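Local coordinates for protein putative carbohydrate-active enzyme (Uncultured organism, PDB 5WH8) that probably hydrolyses O-glycosidic bonds as a cellulase, this chain being the glycoside hydrolase family 5 TIM-barrel domain of a longer multi-modular protein, at residues N119-D130 and Y163-N174. Residues are numbered along the deposited sequence; the frame is centred on the assembly and turned at random.
Sequences NYTLDDAIPFWD and YAEAVIPVIRKN
Trp129 packs its indole against Val167 and Ile171 of the next helix. Ile171 CD1 stands above the indole plane beside the CD2-CE3 bond, 3.9 Å from Trp129 CE3. Phe128 CE2 sits over the ring centre on the other side, which holds the indole between two apolar groups. Val167 divides its branches. CG1, anti to the backbone N (chi1 169°), comes within 3.6 Å of Trp129 CD1. CG2 reaches Leu122 and Ile126 and also lies over a face of the Tyr163 ring. Leu122 CD2 approaches Tyr163 CE1 at 3.7 Å, the two side chains lying alongside and running in opposite directions. Val170 CG2 meets Ile126 CD1 at 3.9 Å, and its CG1 rests on Asp130 CB.

The hydrogen bonds between the segments meet at Asp130 OD1. Lys173 NZ forms a salt bridge from the syn side, 2.8 Å from Asp130 OD1 but tilted 23° out of the carboxylate plane. Asp130 OD1 accepts from Asn174 ND2 through its anti lone pair at 3.0 Å. These two bonds probably favour a charged carboxylate. At the start of 163-174, Tyr163 OH passes Ala125 CB and bonds to the carbonyl of Ile146.

Helices 122-135 and 157-172 are consecutive outer helices of the (beta/alpha)8 barrel. The axes of 122-130 and 163-172 run nearly parallel, 22° apart. Beneath them, Trp129 touches strand 103-109 and Ile171 touches strand 180-182, while Phe128 reaches helix 83-100.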
loop_
_atom_site.group_PDB
_atom_site.type_symbol
_atom_site.label_atom_id
_atom_site.label_comp_id
_atom_site.label_asym_id
_atom_site.label_seq_id
_atom_site.Cartn_x
_atom_site.Cartn_y
_atom_site.Cartn_z
ATOM N N ASN A 119 12.287 14.355 -1.329
ATOM C CA ASN A 119 12.359 15.802 -1.165
ATOM C C ASN A 119 12.227 16.550 -2.484
ATOM O O ASN A 119 11.719 17.683 -2.512
ATOM C CB ASN A 119 13.663 16.197 -0.475
ATOM C CG ASN A 119 13.703 15.741 0.951
ATOM O OD1 ASN A 119 13.011 16.296 1.803
ATOM N ND2 ASN A 119 14.512 14.723 1.229
ATOM N N TYR A 120 12.648 15.917 -3.578
ATOM C CA TYR A 120 12.627 16.587 -4.868
ATOM C C TYR A 120 11.231 16.598 -5.486
ATOM O O TYR A 120 11.064 17.096 -6.610
ATOM C CB TYR A 120 13.635 15.932 -5.816
ATOM C CG TYR A 120 15.075 16.063 -5.366
ATOM C CD1 TYR A 120 15.451 16.954 -4.349
ATOM C CD2 TYR A 120 16.066 15.294 -5.954
ATOM C CE1 TYR A 120 16.780 17.056 -3.943
ATOM C CE2 TYR A 120 17.391 15.404 -5.555
ATOM C CZ TYR A 120 17.735 16.274 -4.553
ATOM O OH TYR A 120 19.065 16.370 -4.158
ATOM N N THR A 121 10.240 16.063 -4.758
ATOM C CA THR A 121 8.841 16.156 -5.175
ATOM C C THR A 121 7.997 17.079 -4.281
ATOM O O THR A 121 6.782 17.174 -4.490
ATOM C CB THR A 121 8.146 14.767 -5.188
ATOM O OG1 THR A 121 7.901 14.331 -3.840
ATOM C CG2 THR A 121 8.989 13.748 -5.930
ATOM N N LEU A 122 8.626 17.793 -3.341
ATOM C CA LEU A 122 7.879 18.531 -2.319
ATOM C C LEU A 122 7.014 19.672 -2.853
ATOM O O LEU A 122 5.980 19.984 -2.241
ATOM C CB LEU A 122 8.836 19.091 -1.248
ATOM C CG LEU A 122 9.224 18.092 -0.162
ATOM C CD1 LEU A 122 10.404 18.588 0.657
ATOM C CD2 LEU A 122 8.048 17.813 0.743
ATOM N N ASP A 123 7.418 20.301 -3.959
ATOM C CA ASP A 123 6.606 21.383 -4.525
ATOM C C ASP A 123 5.198 20.899 -4.868
ATOM O O ASP A 123 4.257 21.694 -4.847
ATOM C CB ASP A 123 7.251 21.980 -5.777
ATOM C CG ASP A 123 8.497 22.790 -5.475
ATOM O OD1 ASP A 123 8.641 23.282 -4.336
ATOM O OD2 ASP A 123 9.317 22.955 -6.401
ATOM N N ASP A 124 5.057 19.611 -5.213
ATOM C CA ASP A 124 3.742 19.007 -5.452
ATOM C C ASP A 124 3.241 18.155 -4.284
ATOM O O ASP A 124 2.030 18.065 -4.060
ATOM C CB ASP A 124 3.781 18.158 -6.724
ATOM C CG ASP A 124 3.910 18.999 -7.950
ATOM O OD1 ASP A 124 3.103 19.949 -8.088
ATOM O OD2 ASP A 124 4.854 18.762 -8.712
ATOM N N ALA A 125 4.156 17.542 -3.538
ATOM C CA ALA A 125 3.758 16.646 -2.448
ATOM C C ALA A 125 3.065 17.384 -1.294
ATOM O O ALA A 125 2.131 16.878 -0.682
ATOM C CB ALA A 125 4.965 15.892 -1.922
ATOM N N ILE A 126 3.537 18.592 -0.986
ATOM C CA ILE A 126 2.917 19.364 0.088
ATOM C C ILE A 126 1.451 19.739 -0.247
ATOM O O ILE A 126 0.564 19.448 0.545
ATOM C CB ILE A 126 3.769 20.629 0.402
ATOM C CG1 ILE A 126 5.093 20.239 1.076
ATOM C CG2 ILE A 126 3.024 21.608 1.280
ATOM C CD1 ILE A 126 4.970 19.604 2.398
ATOM N N PRO A 127 1.186 20.362 -1.419
ATOM C CA PRO A 127 -0.236 20.631 -1.716
ATOM C C PRO A 127 -1.089 19.375 -1.920
ATOM O O PRO A 127 -2.268 19.383 -1.548
ATOM C CB PRO A 127 -0.193 21.464 -3.000
ATOM C CG PRO A 127 1.221 21.494 -3.443
ATOM C CD PRO A 127 2.095 21.071 -2.324
ATOM N N PHE A 128 -0.492 18.311 -2.454
ATOM C CA PHE A 128 -1.194 17.028 -2.579
ATOM C C PHE A 128 -1.640 16.525 -1.220
ATOM O O PHE A 128 -2.811 16.175 -1.039
ATOM C CB PHE A 128 -0.301 15.990 -3.246
ATOM C CG PHE A 128 -0.919 14.612 -3.333
ATOM C CD1 PHE A 128 -1.788 14.289 -4.353
ATOM C CD2 PHE A 128 -0.609 13.641 -2.387
ATOM C CE1 PHE A 128 -2.360 13.010 -4.428
ATOM C CE2 PHE A 128 -1.181 12.352 -2.457
ATOM C CZ PHE A 128 -2.031 12.044 -3.486
ATOM N N TRP A 129 -0.710 16.458 -0.274
ATOM C CA TRP A 129 -1.023 15.869 1.006
ATOM C C TRP A 129 -1.885 16.797 1.855
ATOM O O TRP A 129 -2.703 16.317 2.639
ATOM C CB TRP A 129 0.261 15.460 1.735
ATOM C CG TRP A 129 0.782 14.133 1.203
ATOM C CD1 TRP A 129 1.997 13.881 0.615
ATOM C CD2 TRP A 129 0.065 12.881 1.189
ATOM N NE1 TRP A 129 2.078 12.550 0.261
ATOM C CE2 TRP A 129 0.902 11.925 0.591
ATOM C CE3 TRP A 129 -1.206 12.489 1.620
ATOM C CZ2 TRP A 129 0.512 10.565 0.440
ATOM C CZ3 TRP A 129 -1.602 11.169 1.457
ATOM C CH2 TRP A 129 -0.744 10.219 0.855
ATOM N N ASP A 130 -1.751 18.116 1.669
ATOM C CA ASP A 130 -2.654 19.091 2.312
ATOM C C ASP A 130 -4.091 18.821 1.859
ATOM O O ASP A 130 -5.000 18.675 2.686
ATOM C CB ASP A 130 -2.219 20.521 1.945
ATOM C CG ASP A 130 -2.803 21.612 2.863
ATOM O OD1 ASP A 130 -3.346 21.348 3.940
ATOM O OD2 ASP A 130 -2.690 22.793 2.480
ATOM N N TYR A 163 12.173 14.716 4.706
ATOM C CA TYR A 163 10.963 14.732 3.881
ATOM C C TYR A 163 9.724 14.495 4.736
ATOM O O TYR A 163 8.743 15.228 4.635
ATOM C CB TYR A 163 11.049 13.672 2.765
ATOM C CG TYR A 163 9.738 13.443 2.011
ATOM C CD1 TYR A 163 9.345 14.302 1.004
ATOM C CD2 TYR A 163 8.887 12.390 2.343
ATOM C CE1 TYR A 163 8.161 14.110 0.319
ATOM C CE2 TYR A 163 7.687 12.193 1.667
ATOM C CZ TYR A 163 7.331 13.061 0.665
ATOM O OH TYR A 163 6.147 12.916 -0.027
ATOM N N ALA A 164 9.770 13.452 5.560
ATOM C CA ALA A 164 8.627 13.093 6.395
ATOM C C ALA A 164 8.298 14.205 7.394
ATOM O O ALA A 164 7.132 14.453 7.698
ATOM C CB ALA A 164 8.900 11.789 7.130
ATOM N N GLU A 165 9.324 14.863 7.922
ATOM C CA GLU A 165 9.096 15.939 8.883
ATOM C C GLU A 165 8.546 17.206 8.200
ATOM O O GLU A 165 8.034 18.104 8.884
ATOM C CB GLU A 165 10.391 16.196 9.666
ATOM C CG GLU A 165 10.676 15.061 10.653
ATOM C CD GLU A 165 12.013 15.136 11.364
ATOM O OE1 GLU A 165 12.884 15.941 10.968
ATOM O OE2 GLU A 165 12.193 14.352 12.319
ATOM N N ALA A 166 8.618 17.262 6.867
ATOM C CA ALA A 166 7.950 18.317 6.073
ATOM C C ALA A 166 6.486 17.978 5.781
ATOM O O ALA A 166 5.595 18.832 5.898
ATOM C CB ALA A 166 8.712 18.564 4.745
ATOM N N VAL A 167 6.228 16.736 5.395
ATOM C CA VAL A 167 4.882 16.327 4.985
ATOM C C VAL A 167 3.952 15.957 6.157
ATOM O O VAL A 167 2.759 16.251 6.110
ATOM C CB VAL A 167 4.975 15.120 3.974
ATOM C CG1 VAL A 167 3.631 14.488 3.728
ATOM C CG2 VAL A 167 5.626 15.581 2.645
ATOM N N ILE A 168 4.457 15.284 7.188
ATOM C CA ILE A 168 3.568 14.778 8.233
ATOM C C ILE A 168 2.858 15.923 8.975
ATOM O O ILE A 168 1.665 15.806 9.257
ATOM C CB ILE A 168 4.316 13.844 9.206
ATOM C CG1 ILE A 168 4.628 12.521 8.467
ATOM C CG2 ILE A 168 3.484 13.573 10.475
ATOM C CD1 ILE A 168 5.464 11.558 9.261
ATOM N N PRO A 169 3.559 17.036 9.267
ATOM C CA PRO A 169 2.799 18.120 9.916
ATOM C C PRO A 169 1.661 18.687 9.056
ATOM O O PRO A 169 0.648 19.161 9.588
ATOM C CB PRO A 169 3.874 19.189 10.176
ATOM C CG PRO A 169 5.150 18.401 10.295
ATOM C CD PRO A 169 5.005 17.309 9.246
ATOM N N VAL A 170 1.835 18.659 7.745
ATOM C CA VAL A 170 0.814 19.134 6.813
ATOM C C VAL A 170 -0.397 18.201 6.847
ATOM O O VAL A 170 -1.546 18.645 6.795
ATOM C CB VAL A 170 1.384 19.231 5.391
ATOM C CG1 VAL A 170 0.299 19.511 4.369
ATOM C CG2 VAL A 170 2.478 20.306 5.327
ATOM N N ILE A 171 -0.134 16.907 6.943
ATOM C CA ILE A 171 -1.215 15.934 7.063
ATOM C C ILE A 171 -1.919 16.040 8.430
ATOM O O ILE A 171 -3.145 16.082 8.515
ATOM C CB ILE A 171 -0.666 14.494 6.851
ATOM C CG1 ILE A 171 -0.270 14.309 5.381
ATOM C CG2 ILE A 171 -1.690 13.441 7.318
ATOM C CD1 ILE A 171 0.401 12.941 5.100
ATOM N N ARG A 172 -1.134 16.101 9.497
ATOM C CA ARG A 172 -1.674 15.990 10.848
ATOM C C ARG A 172 -2.423 17.251 11.285
ATOM O O ARG A 172 -3.279 17.174 12.162
ATOM C CB ARG A 172 -0.543 15.655 11.830
ATOM C CG ARG A 172 -0.002 14.222 11.676
ATOM C CD ARG A 172 -0.989 13.220 12.271
ATOM N NE ARG A 172 -0.856 11.816 11.854
ATOM C CZ ARG A 172 -0.097 10.909 12.453
ATOM N NH1 ARG A 172 0.697 11.242 13.473
ATOM N NH2 ARG A 172 -0.089 9.670 11.987
ATOM N N LYS A 173 -2.160 18.390 10.656
ATOM C CA LYS A 173 -2.952 19.585 10.985
ATOM C C LYS A 173 -4.408 19.415 10.524
ATOM O O LYS A 173 -5.314 20.027 11.087
ATOM C CB LYS A 173 -2.341 20.844 10.373
ATOM C CG LYS A 173 -2.558 21.041 8.906
ATOM C CD LYS A 173 -2.152 22.436 8.483
ATOM C CE LYS A 173 -2.120 22.574 6.980
ATOM N NZ LYS A 173 -3.478 22.638 6.396
ATOM N N ASN A 174 -4.625 18.585 9.500
ATOM C CA ASN A 174 -5.966 18.297 8.971
ATOM C C ASN A 174 -6.600 17.003 9.502
ATOM O O ASN A 174 -7.828 16.923 9.678
ATOM C CB ASN A 174 -5.924 18.192 7.450
ATOM C CG ASN A 174 -5.511 19.481 6.778
ATOM O OD1 ASN A 174 -5.947 20.570 7.169
ATOM N ND2 ASN A 174 -4.682 19.366 5.747
#